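Local coordinates for protein terminal uridylyltransferase 1 (Trypanosoma brucei, PDB 5HZD) that adds uridines to the 3' ends of guide RNAs, ribosomal RNAs and some mRNAs during mitochondrial RNA editing, using UTP and a magnesium or manganese ion, at residues Glu94-Arg99 with Ala249-Ala254; Arg98-Lys103 with Trp139-Lys144; Arg148-Leu153 with Leu287-Phe292; Val269-Ala272 with Arg277-Leu280. All blocks are in the same frame, centred on the assembly; numbering follows the deposited sequence.

Contact 1 (Glu94-Arg99 with Ala249-Ala254); sequences ECVVRR and AAVRAA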
loop_
_atom_site.group_PDB
_atom_site.type_symbol
_atom_site.label_atom_id
_atom_site.label_comp_id
_atom_site.label_asym_id
_atom_site.label_seq_id
_atom_site.Cartn_x
_atom_site.Cartn_y
_atom_site.Cartn_z
ATOM N N GLU A 94 12.732 5.856 -13.080
ATOM C CA GLU A 94 13.840 6.680 -12.608
ATOM C C GLU A 94 14.527 7.374 -13.761
ATOM O O GLU A 94 14.940 8.528 -13.635
ATOM C CB GLU A 94 14.820 5.849 -11.791
ATOM C CG GLU A 94 15.910 6.661 -11.108
ATOM C CD GLU A 94 16.664 5.807 -10.115
ATOM O OE1 GLU A 94 17.802 5.399 -10.444
ATOM O OE2 GLU A 94 16.137 5.520 -8.999
ATOM N N CYS A 95 14.604 6.725 -14.917
ATOM C CA CYS A 95 15.145 7.353 -16.136
ATOM C C CYS A 95 14.365 8.584 -16.518
ATOM O O CYS A 95 14.915 9.596 -16.974
ATOM C CB CYS A 95 15.057 6.380 -17.302
ATOM S SG CYS A 95 16.104 4.951 -17.199
ATOM N N VAL A 96 13.048 8.489 -16.365
ATOM C CA VAL A 96 12.199 9.605 -16.747
ATOM C C VAL A 96 12.375 10.743 -15.749
ATOM O O VAL A 96 12.624 11.903 -16.146
ATOM C CB VAL A 96 10.710 9.188 -16.769
ATOM C CG1 VAL A 96 9.836 10.419 -17.089
ATOM C CG2 VAL A 96 10.478 8.078 -17.770
ATOM N N VAL A 97 12.276 10.450 -14.442
ATOM C CA VAL A 97 12.283 11.557 -13.487
ATOM C C VAL A 97 13.639 12.233 -13.374
ATOM O O VAL A 97 13.689 13.413 -13.029
ATOM C CB VAL A 97 11.734 11.182 -12.110
ATOM C CG1 VAL A 97 10.345 10.542 -12.260
ATOM C CG2 VAL A 97 12.661 10.246 -11.432
ATOM N N ARG A 98 14.731 11.528 -13.689
ATOM C CA ARG A 98 16.038 12.209 -13.674
ATOM C C ARG A 98 16.179 13.278 -14.733
ATOM O O ARG A 98 17.039 14.130 -14.623
ATOM C CB ARG A 98 17.188 11.202 -13.764
ATOM C CG ARG A 98 17.336 10.434 -12.461
ATOM C CD ARG A 98 18.508 9.465 -12.481
ATOM N NE ARG A 98 19.737 10.252 -12.590
ATOM C CZ ARG A 98 20.959 9.749 -12.717
ATOM N NH1 ARG A 98 21.996 10.574 -12.794
ATOM N NH2 ARG A 98 21.134 8.445 -12.805
ATOM N N ARG A 99 15.351 13.265 -15.765
ATOM C CA ARG A 99 15.384 14.361 -16.740
ATOM C C ARG A 99 14.813 15.639 -16.125
ATOM O O ARG A 99 15.217 16.737 -16.491
ATOM C CB ARG A 99 14.638 13.981 -18.027
ATOM C CG ARG A 99 14.295 15.144 -18.981
ATOM C CD ARG A 99 15.495 15.710 -19.766
ATOM N NE ARG A 99 16.473 14.702 -20.173
ATOM C CZ ARG A 99 16.365 13.931 -21.250
ATOM N NH1 ARG A 99 15.302 14.027 -22.041
ATOM N NH2 ARG A 99 17.320 13.052 -21.533
ATOM N N ALA A 249 16.395 -0.473 -20.977
ATOM C CA ALA A 249 17.205 0.262 -21.946
ATOM C C ALA A 249 16.328 0.985 -22.962
ATOM O O ALA A 249 16.691 2.060 -23.433
ATOM C CB ALA A 249 18.199 -0.667 -22.671
ATOM N N ALA A 250 15.178 0.408 -23.303
ATOM C CA ALA A 250 14.300 1.024 -24.288
ATOM C C ALA A 250 13.733 2.342 -23.759
ATOM O O ALA A 250 13.638 3.323 -24.493
ATOM C CB ALA A 250 13.185 0.080 -24.701
ATOM N N VAL A 251 13.363 2.382 -22.485
ATOM C CA VAL A 251 12.916 3.646 -21.904
ATOM C C VAL A 251 14.077 4.648 -21.756
ATOM O O VAL A 251 13.919 5.834 -22.016
ATOM C CB VAL A 251 12.198 3.397 -20.569
ATOM C CG1 VAL A 251 11.792 4.730 -19.930
ATOM C CG2 VAL A 251 10.975 2.499 -20.806
ATOM N N ARG A 252 15.243 4.160 -21.341
ATOM C CA ARG A 252 16.430 4.996 -21.221
ATOM C C ARG A 252 16.754 5.623 -22.583
ATOM O O ARG A 252 17.054 6.830 -22.650
ATOM C CB ARG A 252 17.586 4.170 -20.611
ATOM C CG ARG A 252 18.811 4.986 -20.153
ATOM C CD ARG A 252 19.832 4.103 -19.382
ATOM N NE ARG A 252 19.322 3.695 -18.070
ATOM C CZ ARG A 252 19.158 2.437 -17.667
ATOM N NH1 ARG A 252 19.484 1.421 -18.461
ATOM N NH2 ARG A 252 18.680 2.193 -16.448
ATOM N N ALA A 253 16.642 4.850 -23.666
ATOM C CA ALA A 253 16.847 5.388 -25.021
ATOM C C ALA A 253 15.794 6.429 -25.414
ATOM O O ALA A 253 16.117 7.448 -26.019
ATOM C CB ALA A 253 16.899 4.259 -26.063
ATOM N N ALA A 254 14.530 6.179 -25.092
ATOM C CA ALA A 254 13.453 7.141 -25.411
ATOM C C ALA A 254 13.588 8.446 -24.634
ATOM O O ALA A 254 13.052 9.488 -25.045
ATOM C CB ALA A 254 12.103 6.504 -25.136
#
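Cys95 and Arg252 meet through two different first torsions. In Cys95 the thiol stands opposite the carbonyl carbon (chi1 -68°), and the side chain is directed at the facing helix. In Arg252 the chain leaves with CG opposite the backbone N (chi1 -168°), then bends at chi3 (-70°). The bend turns the NE end of the chain back toward the sulfur, which meets the guanidinium obliquely. In one of two deposited conformers of Cys95, SG lies 3.6 Å from Arg252 NE and 3.8 Å from Arg252 CB, in a shallow hook of the arginine chain; the contact is doubtful to that extent. No hydrogen bond links the two segments, so the sulfur contact is one of van der Waals packing. The second contact is purely apolar. Val96 CG2 reaches Val251 CG1 at 4.2 Å, a loose touch of methyl groups on the buried side of the pair. Val96 also rests on Leu153 and Leu154 of helix 143-156. Val251 also rests on Pro278. Arg252 lies on the more open side and the two valines on the buried side. Together they make a light helix-to-helix contact. Helix 80-100 belongs to the nucleotidyltransferase palm. Helix 247-254 packs on strand 239-244 of the four-stranded antiparallel sheet. The contact is therefore an interface between the palm and the sheet domain inserted in it.

Contact 2 (Arg98-Lys103 with Trp139-Lys144); sequences RRWHDK and WPPLEK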
loop_
_atom_site.group_PDB
_atom_site.type_symbol
_atom_site.label_atom_id
_atom_site.label_comp_id
_atom_site.label_asym_id
_atom_site.label_seq_id
_atom_site.Cartn_x
_atom_site.Cartn_y
_atom_site.Cartn_z
ATOM N N ARG A 98 14.731 11.528 -13.689
ATOM C CA ARG A 98 16.038 12.209 -13.674
ATOM C C ARG A 98 16.179 13.278 -14.733
ATOM O O ARG A 98 17.039 14.130 -14.623
ATOM C CB ARG A 98 17.188 11.202 -13.764
ATOM C CG ARG A 98 17.336 10.434 -12.461
ATOM C CD ARG A 98 18.508 9.465 -12.481
ATOM N NE ARG A 98 19.737 10.252 -12.590
ATOM C CZ ARG A 98 20.959 9.749 -12.717
ATOM N NH1 ARG A 98 21.996 10.574 -12.794
ATOM N NH2 ARG A 98 21.134 8.445 -12.805
ATOM N N ARG A 99 15.351 13.265 -15.765
ATOM C CA ARG A 99 15.384 14.361 -16.740
ATOM C C ARG A 99 14.813 15.639 -16.125
ATOM O O ARG A 99 15.217 16.737 -16.491
ATOM C CB ARG A 99 14.638 13.981 -18.027
ATOM C CG ARG A 99 14.295 15.144 -18.981
ATOM C CD ARG A 99 15.495 15.710 -19.766
ATOM N NE ARG A 99 16.473 14.702 -20.173
ATOM C CZ ARG A 99 16.365 13.931 -21.250
ATOM N NH1 ARG A 99 15.302 14.027 -22.041
ATOM N NH2 ARG A 99 17.320 13.052 -21.533
ATOM N N TRP A 100 13.899 15.486 -15.161
ATOM C CA TRP A 100 13.349 16.618 -14.426
ATOM C C TRP A 100 14.306 17.066 -13.314
ATOM O O TRP A 100 14.592 18.259 -13.143
ATOM C CB TRP A 100 11.992 16.205 -13.859
ATOM C CG TRP A 100 11.448 17.098 -12.814
ATOM C CD1 TRP A 100 11.003 18.373 -12.968
ATOM C CD2 TRP A 100 11.299 16.766 -11.436
ATOM N NE1 TRP A 100 10.570 18.865 -11.747
ATOM C CE2 TRP A 100 10.741 17.896 -10.796
ATOM C CE3 TRP A 100 11.570 15.619 -10.687
ATOM C CZ2 TRP A 100 10.473 17.924 -9.417
ATOM C CZ3 TRP A 100 11.317 15.636 -9.318
ATOM C CH2 TRP A 100 10.747 16.789 -8.704
ATOM N N HIS A 101 14.844 16.104 -12.587
ATOM C CA HIS A 101 15.734 16.420 -11.481
ATOM C C HIS A 101 16.786 15.333 -11.365
ATOM O O HIS A 101 16.496 14.228 -10.928
ATOM C CB HIS A 101 14.931 16.504 -10.187
ATOM C CG HIS A 101 15.704 17.069 -9.050
ATOM N ND1 HIS A 101 16.033 18.405 -8.970
ATOM C CD2 HIS A 101 16.233 16.478 -7.956
ATOM C CE1 HIS A 101 16.724 18.615 -7.863
ATOM N NE2 HIS A 101 16.861 17.461 -7.233
ATOM N N ASP A 102 18.021 15.648 -11.773
ATOM C CA ASP A 102 19.021 14.603 -11.936
ATOM C C ASP A 102 19.322 13.797 -10.681
ATOM O O ASP A 102 19.669 12.604 -10.758
ATOM C CB ASP A 102 20.334 15.171 -12.496
ATOM C CG ASP A 102 21.360 14.088 -12.715
ATOM O OD1 ASP A 102 21.103 13.216 -13.590
ATOM O OD2 ASP A 102 22.390 14.083 -11.980
ATOM N N LYS A 103 19.161 14.424 -9.524
ATOM C CA LYS A 103 19.509 13.745 -8.288
ATOM C C LYS A 103 18.327 13.006 -7.650
ATOM O O LYS A 103 18.499 12.354 -6.630
ATOM C CB LYS A 103 20.079 14.738 -7.295
ATOM C CG LYS A 103 21.496 15.183 -7.691
ATOM C CD LYS A 103 22.014 16.223 -6.739
ATOM C CE LYS A 103 22.333 15.588 -5.400
ATOM N NZ LYS A 103 23.027 16.553 -4.494
ATOM N N TRP A 139 13.249 19.115 0.532
ATOM C CA TRP A 139 12.516 18.185 -0.327
ATOM C C TRP A 139 11.159 17.929 0.309
ATOM O O TRP A 139 11.070 17.771 1.533
ATOM C CB TRP A 139 13.263 16.841 -0.516
ATOM C CG TRP A 139 12.679 16.072 -1.661
ATOM C CD1 TRP A 139 11.695 15.120 -1.596
ATOM C CD2 TRP A 139 12.950 16.272 -3.057
ATOM N NE1 TRP A 139 11.361 14.691 -2.868
ATOM C CE2 TRP A 139 12.123 15.384 -3.776
ATOM C CE3 TRP A 139 13.827 17.109 -3.767
ATOM C CZ2 TRP A 139 12.136 15.312 -5.169
ATOM C CZ3 TRP A 139 13.838 17.046 -5.146
ATOM C CH2 TRP A 139 12.998 16.136 -5.837
ATOM N N PRO A 140 10.087 17.904 -0.495
ATOM C CA PRO A 140 10.007 18.059 -1.947
ATOM C C PRO A 140 9.982 19.506 -2.409
ATOM O O PRO A 140 9.679 20.428 -1.615
ATOM C CB PRO A 140 8.674 17.379 -2.289
ATOM C CG PRO A 140 7.833 17.639 -1.079
ATOM C CD PRO A 140 8.788 17.535 0.097
ATOM N N PRO A 141 10.290 19.722 -3.699
ATOM C CA PRO A 141 10.061 21.043 -4.272
ATOM C C PRO A 141 8.561 21.231 -4.429
ATOM O O PRO A 141 7.823 20.305 -4.107
ATOM C CB PRO A 141 10.735 20.947 -5.646
ATOM C CG PRO A 141 10.610 19.496 -6.028
ATOM C CD PRO A 141 10.639 18.710 -4.722
ATOM N N LEU A 142 8.111 22.372 -4.937
ATOM C CA LEU A 142 6.664 22.601 -4.969
ATOM C C LEU A 142 5.974 21.508 -5.759
ATOM O O LEU A 142 6.249 21.286 -6.954
ATOM C CB LEU A 142 6.356 23.980 -5.523
ATOM C CG LEU A 142 6.564 25.061 -4.438
ATOM C CD1 LEU A 142 6.350 26.405 -4.992
ATOM C CD2 LEU A 142 5.620 24.864 -3.250
ATOM N N GLU A 143 5.123 20.762 -5.068
ATOM C CA GLU A 143 4.657 19.509 -5.626
ATOM C C GLU A 143 3.679 19.649 -6.776
ATOM O O GLU A 143 3.645 18.774 -7.637
ATOM C CB GLU A 143 4.080 18.604 -4.526
ATOM C CG GLU A 143 5.139 18.044 -3.592
ATOM C CD GLU A 143 4.515 17.600 -2.280
ATOM O OE1 GLU A 143 4.102 18.497 -1.499
ATOM O OE2 GLU A 143 4.448 16.384 -2.044
ATOM N N LYS A 144 2.876 20.721 -6.798
ATOM C CA LYS A 144 1.986 20.906 -7.932
ATOM C C LYS A 144 2.816 21.006 -9.225
ATOM O O LYS A 144 2.428 20.507 -10.300
ATOM C CB LYS A 144 1.138 22.172 -7.733
ATOM C CG LYS A 144 0.385 22.625 -8.966
ATOM C CD LYS A 144 -0.385 23.925 -8.733
ATOM C CE LYS A 144 -0.820 24.550 -10.062
ATOM N NZ LYS A 144 -1.525 23.577 -10.959
#
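An aromatic cluster of Trp100, His101 and Trp139 joins the end of helix 80-100 to the turn leading into helix 143-156, on the surface of the palm. Trp100 and Trp139 come from opposite directions and meet rim to rim, with CH2 of Trp100 3.7 Å from CH2 of Trp139. Their planes are turned by 65°, and neither ring covers the other. Pro141 CG comes in at the edge of the Trp100 indole, 3.7 Å from Trp100 CZ2. In His101 a trans first torsion (chi1 -169°) carries the imidazole to Trp139. Trp139 CZ3 sits over one imidazole face, 3.7 Å from His101 NE2, with the ring planes at 45°. The peptide between Trp139 and Pro140 is cis, and Pro140 CB and Pro141 CD lie over one face of the Trp139 indole. His101 and Trp139 find polar partners outside the two segments. His101 NE2 is hydrogen-bonded to Asp130 OD2, while Trp139 NE1 makes weak bonds to the carbonyls of Val128 and Phe289. Trp100 meets Trp139 and Pro141 by carbon edges, while the imidazole offers Trp139 a face. No hydrogen bond crosses the contact, and Asp130 probably polarises the imidazole.

Contact 3 (Arg148-Leu153 with Leu287-Phe292); sequences RSITEL and LSFRAF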
loop_
_atom_site.group_PDB
_atom_site.type_symbol
_atom_site.label_atom_id
_atom_site.label_comp_id
_atom_site.label_asym_id
_atom_site.label_seq_id
_atom_site.Cartn_x
_atom_site.Cartn_y
_atom_site.Cartn_z
ATOM N N ARG A 148 3.104 18.404 -12.595
ATOM C CA ARG A 148 2.920 18.845 -13.993
ATOM C C ARG A 148 4.176 18.527 -14.814
ATOM O O ARG A 148 4.059 18.052 -15.936
ATOM C CB ARG A 148 2.531 20.329 -14.068
ATOM C CG ARG A 148 1.219 20.581 -13.294
ATOM C CD ARG A 148 0.968 22.025 -12.910
ATOM N NE ARG A 148 0.968 22.899 -14.070
ATOM C CZ ARG A 148 1.809 23.919 -14.215
ATOM N NH1 ARG A 148 2.706 24.181 -13.258
ATOM N NH2 ARG A 148 1.751 24.680 -15.308
ATOM N N SER A 149 5.357 18.746 -14.238
ATOM C CA SER A 149 6.607 18.472 -14.973
ATOM C C SER A 149 6.741 17.017 -15.351
ATOM O O SER A 149 7.052 16.693 -16.518
ATOM C CB SER A 149 7.822 18.891 -14.135
ATOM O OG SER A 149 7.841 20.299 -13.976
ATOM N N ILE A 150 6.515 16.120 -14.399
ATOM C CA ILE A 150 6.695 14.699 -14.687
ATOM C C ILE A 150 5.576 14.157 -15.588
ATOM O O ILE A 150 5.818 13.296 -16.439
ATOM C CB ILE A 150 6.883 13.908 -13.400
ATOM C CG1 ILE A 150 8.227 14.349 -12.779
ATOM C CG2 ILE A 150 6.894 12.417 -13.683
ATOM C CD1 ILE A 150 8.373 13.897 -11.376
ATOM N N THR A 151 4.357 14.681 -15.425
ATOM C CA THR A 151 3.294 14.310 -16.359
ATOM C C THR A 151 3.696 14.582 -17.804
ATOM O O THR A 151 3.509 13.724 -18.654
ATOM C CB THR A 151 1.996 15.010 -16.018
ATOM O OG1 THR A 151 1.616 14.567 -14.713
ATOM C CG2 THR A 151 0.880 14.582 -16.997
ATOM N N GLU A 152 4.301 15.736 -18.055
ATOM C CA GLU A 152 4.682 16.093 -19.421
ATOM C C GLU A 152 5.790 15.192 -19.945
ATOM O O GLU A 152 5.768 14.784 -21.100
ATOM C CB GLU A 152 5.133 17.552 -19.481
ATOM C CG GLU A 152 5.647 17.984 -20.834
ATOM C CD GLU A 152 4.549 18.100 -21.880
ATOM O OE1 GLU A 152 3.349 17.941 -21.537
ATOM O OE2 GLU A 152 4.892 18.337 -23.066
ATOM N N LEU A 153 6.756 14.868 -19.100
ATOM C CA LEU A 153 7.806 13.934 -19.527
ATOM C C LEU A 153 7.236 12.560 -19.880
ATOM O O LEU A 153 7.649 11.927 -20.882
ATOM C CB LEU A 153 8.899 13.787 -18.451
ATOM C CG LEU A 153 9.762 15.024 -18.204
ATOM C CD1 LEU A 153 10.751 14.785 -17.055
ATOM C CD2 LEU A 153 10.501 15.453 -19.487
ATOM N N LEU A 287 2.421 7.984 -8.128
ATOM C CA LEU A 287 3.737 8.620 -8.005
ATOM C C LEU A 287 3.633 9.848 -7.093
ATOM O O LEU A 287 2.846 10.749 -7.330
ATOM C CB LEU A 287 4.228 8.978 -9.420
ATOM C CG LEU A 287 5.632 9.550 -9.602
ATOM C CD1 LEU A 287 5.995 9.519 -11.060
ATOM C CD2 LEU A 287 5.735 10.981 -9.073
ATOM N N SER A 288 4.421 9.858 -6.024
ATOM C CA SER A 288 4.436 10.942 -5.059
ATOM C C SER A 288 5.859 11.363 -4.781
ATOM O O SER A 288 6.809 10.744 -5.292
ATOM C CB SER A 288 3.769 10.487 -3.757
ATOM O OG SER A 288 4.411 9.309 -3.255
ATOM N N PHE A 289 6.007 12.416 -3.971
ATOM C CA PHE A 289 7.306 13.061 -3.812
ATOM C C PHE A 289 7.788 13.104 -2.373
ATOM O O PHE A 289 8.778 13.779 -2.053
ATOM C CB PHE A 289 7.250 14.479 -4.397
ATOM C CG PHE A 289 6.931 14.499 -5.858
ATOM C CD1 PHE A 289 7.939 14.327 -6.798
ATOM C CD2 PHE A 289 5.611 14.629 -6.297
ATOM C CE1 PHE A 289 7.674 14.324 -8.154
ATOM C CE2 PHE A 289 5.333 14.615 -7.649
ATOM C CZ PHE A 289 6.353 14.459 -8.580
ATOM N N ARG A 290 7.077 12.394 -1.504
ATOM C CA ARG A 290 7.417 12.393 -0.086
ATOM C C ARG A 290 7.954 11.060 0.394
ATOM O O ARG A 290 7.713 10.021 -0.211
ATOM C CB ARG A 290 6.170 12.755 0.731
ATOM C CG ARG A 290 5.574 14.092 0.287
ATOM C CD ARG A 290 4.422 14.535 1.172
ATOM N NE ARG A 290 3.793 15.729 0.611
ATOM C CZ ARG A 290 2.788 16.374 1.197
ATOM N NH1 ARG A 290 2.303 15.924 2.348
ATOM N NH2 ARG A 290 2.270 17.456 0.634
ATOM N N ALA A 291 8.675 11.080 1.508
ATOM C CA ALA A 291 9.340 9.872 2.000
ATOM C C ALA A 291 8.557 9.107 3.056
ATOM O O ALA A 291 8.904 7.965 3.363
ATOM C CB ALA A 291 10.725 10.214 2.534
ATOM N N PHE A 292 7.499 9.692 3.619
ATOM C CA PHE A 292 6.867 9.072 4.782
ATOM C C PHE A 292 6.367 7.646 4.541
ATOM O O PHE A 292 6.474 6.802 5.433
ATOM C CB PHE A 292 5.759 9.968 5.375
ATOM C CG PHE A 292 4.461 9.940 4.607
ATOM C CD1 PHE A 292 3.452 9.063 4.961
ATOM C CD2 PHE A 292 4.234 10.829 3.561
ATOM C CE1 PHE A 292 2.255 9.037 4.267
ATOM C CE2 PHE A 292 3.027 10.820 2.870
ATOM C CZ PHE A 292 2.043 9.914 3.223
#
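The Phe289 ring meets Ile150 at its edge. Ile150 CD1 lies in the plane of the ring, 3.3 Å from Phe289 CE1 and 3.5 Å from Phe289 CZ. The methyl thus straddles one side of the rim and does not sit over the ring face. The side chains arrive from opposite directions, one from helix 143-156 and the other from the loop that follows strand 285-288. Ile150 carries both contacts by its two branches. Its CG1 stands opposite the carbonyl carbon (chi1 -67°) and sends CD1 to the phenyl edge. The other branch, CG2, reaches Leu287 CD1 at 4.0 Å. Leu287 is on the last part of strand 285-288 and its side chain faces the helix, as does that of Phe289. Around this group, Ile150 and Leu287 both touch Ile175 of the neighbouring strand, Ile150 also packs on Trp100, and Phe289 on Ala146 and Val147 of helix 143-156. Asp286, next to Leu287 on the strand, is probably important for activity; the side chains are about 6 Å apart. All three touching residues are buried, and no hydrogen bond crosses between the segments. Between these two segments the contact is purely apolar. It packs helix 143-156 against the end of strand 285-288 and the loop after it, and the short edge contact to Phe289 implies tight packing.

Contact 4 (Val269-Ala272 with Arg277-Leu280); sequences VQPA and RPEL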
loop_
_atom_site.group_PDB
_atom_site.type_symbol
_atom_site.label_atom_id
_atom_site.label_comp_id
_atom_site.label_asym_id
_atom_site.label_seq_id
_atom_site.Cartn_x
_atom_site.Cartn_y
_atom_site.Cartn_z
ATOM N N VAL A 269 9.222 10.457 -29.820
ATOM C CA VAL A 269 9.548 9.038 -29.617
ATOM C C VAL A 269 8.468 8.350 -28.802
ATOM O O VAL A 269 7.869 8.943 -27.892
ATOM C CB VAL A 269 10.929 8.883 -28.939
ATOM C CG1 VAL A 269 10.885 9.469 -27.532
ATOM C CG2 VAL A 269 11.362 7.400 -28.864
ATOM N N GLN A 270 8.198 7.092 -29.131
ATOM C CA GLN A 270 7.330 6.294 -28.275
ATOM C C GLN A 270 7.630 4.824 -28.513
ATOM O O GLN A 270 8.392 4.497 -29.413
ATOM C CB GLN A 270 5.866 6.616 -28.549
ATOM C CG GLN A 270 5.367 6.283 -29.921
ATOM C CD GLN A 270 3.933 6.754 -30.082
ATOM O OE1 GLN A 270 3.594 7.862 -29.656
ATOM N NE2 GLN A 270 3.079 5.911 -30.661
ATOM N N PRO A 271 7.076 3.928 -27.682
ATOM C CA PRO A 271 7.331 2.507 -27.970
ATOM C C PRO A 271 6.835 2.117 -29.359
ATOM O O PRO A 271 5.878 2.717 -29.864
ATOM C CB PRO A 271 6.506 1.792 -26.904
ATOM C CG PRO A 271 6.481 2.790 -25.733
ATOM C CD PRO A 271 6.355 4.121 -26.403
ATOM N N ALA A 272 7.485 1.125 -29.973
ATOM C CA ALA A 272 7.137 0.705 -31.327
ATOM C C ALA A 272 5.726 0.118 -31.430
ATOM O O ALA A 272 5.145 0.092 -32.507
ATOM C CB ALA A 272 8.176 -0.287 -31.861
ATOM N N ARG A 277 4.486 -3.161 -24.478
ATOM C CA ARG A 277 5.362 -2.063 -24.065
ATOM C C ARG A 277 6.150 -2.428 -22.814
ATOM O O ARG A 277 5.854 -3.444 -22.151
ATOM C CB ARG A 277 4.476 -0.834 -23.792
ATOM C CG ARG A 277 3.838 -0.231 -25.060
ATOM C CD ARG A 277 2.924 0.947 -24.733
ATOM N NE ARG A 277 2.850 1.854 -25.877
ATOM C CZ ARG A 277 2.357 3.089 -25.809
ATOM N NH1 ARG A 277 1.859 3.530 -24.653
ATOM N NH2 ARG A 277 2.347 3.867 -26.890
ATOM N N PRO A 278 7.148 -1.601 -22.466
ATOM C CA PRO A 278 7.867 -1.770 -21.198
ATOM C C PRO A 278 6.948 -1.803 -19.953
ATOM O O PRO A 278 5.838 -1.230 -19.966
ATOM C CB PRO A 278 8.763 -0.529 -21.145
ATOM C CG PRO A 278 9.043 -0.241 -22.612
ATOM C CD PRO A 278 7.742 -0.533 -23.307
ATOM N N GLU A 279 7.418 -2.471 -18.904
ATOM C CA GLU A 279 6.648 -2.698 -17.658
ATOM C C GLU A 279 5.904 -1.475 -17.106
ATOM O O GLU A 279 4.743 -1.576 -16.672
ATOM C CB GLU A 279 7.567 -3.310 -16.585
ATOM C CG GLU A 279 7.975 -4.783 -16.837
ATOM C CD GLU A 279 9.164 -4.971 -17.784
ATOM O OE1 GLU A 279 9.706 -3.985 -18.359
ATOM O OE2 GLU A 279 9.588 -6.129 -17.985
ATOM N N LEU A 280 6.553 -0.311 -17.120
ATOM C CA LEU A 280 5.978 0.878 -16.501
ATOM C C LEU A 280 4.639 1.259 -17.146
ATOM O O LEU A 280 3.746 1.826 -16.488
ATOM C CB LEU A 280 6.984 2.033 -16.590
ATOM C CG LEU A 280 6.565 3.309 -15.874
ATOM C CD1 LEU A 280 6.518 3.102 -14.353
ATOM C CD2 LEU A 280 7.461 4.492 -16.220
HETATM O O HOH W 1 3.317 3.448 -29.237
#
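Pro271 and Arg277 cross at about a right angle, with the proline ring laid over one face of the guanidinium. Pro271 CG is 3.8 Å from Arg277 NE, and Pro271 CD lies toward the rim of the group, 4.0 Å from Arg277 NH2. The aliphatic part of the arginine joins in, with Pro271 CB 3.8 Å from Arg277 CG. The extended chain of Arg277 (chi2 178°) carries the guanidinium to Pro271, whose ring lies over that face at a tilt. At the edge of the guanidinium, in its plane, sits a water. It accepts a hydrogen bond from Arg277 NH2 at 2.6 Å and donates one to Pro271 O at 2.7 Å. One water therefore ties the arginine to the backbone of the proline that lies on it. Gln270 NE2 stands near the same edge of the guanidinium, 4.4 Å from Arg277 NH2. The other nitrogens of Arg277 are used as well: NE bonds to His273 O within the connecting turn, and NH1 bonds to Gly158 O. These bonds fix the plane of the group while the proline lies on one of its faces. Pro278 adds a loose apolar touch, its CD 4.3 Å from Pro271 CG. Strand 267-271 is an outer strand of the four-stranded antiparallel sheet, and pairs with strand 198-203. The chain then turns back through 277-280, where Pro278 rests on Val251 of helix 247-254 and Leu280 on Leu93 of helix 80-100, on the way to strand 285-288.

Overall arrangement
Contacts 1 and 2 start from the same stretch of helix 80-100, with centres about 15 Å apart. Contacts 2 and 3 share helix 143-156, which contact 3 sets on the palm sheet. They lie about 7 Å apart, between centres, and the Glu143-Arg290 salt bridge joins them. Contact 2 closes before contact 3 opens, whereas the segments of contacts 1 and 3 alternate. Contact 4 lies about 11 Å from contact 1, between centres, and touches it where Val251 meets Pro278. It falls inside the loop closed by contact 3. All strands of the four-stranded sheet lie between palm strands 174-177 and 285-288, so it is inserted there. Contacts 1 and 4 lie where it meets the palm.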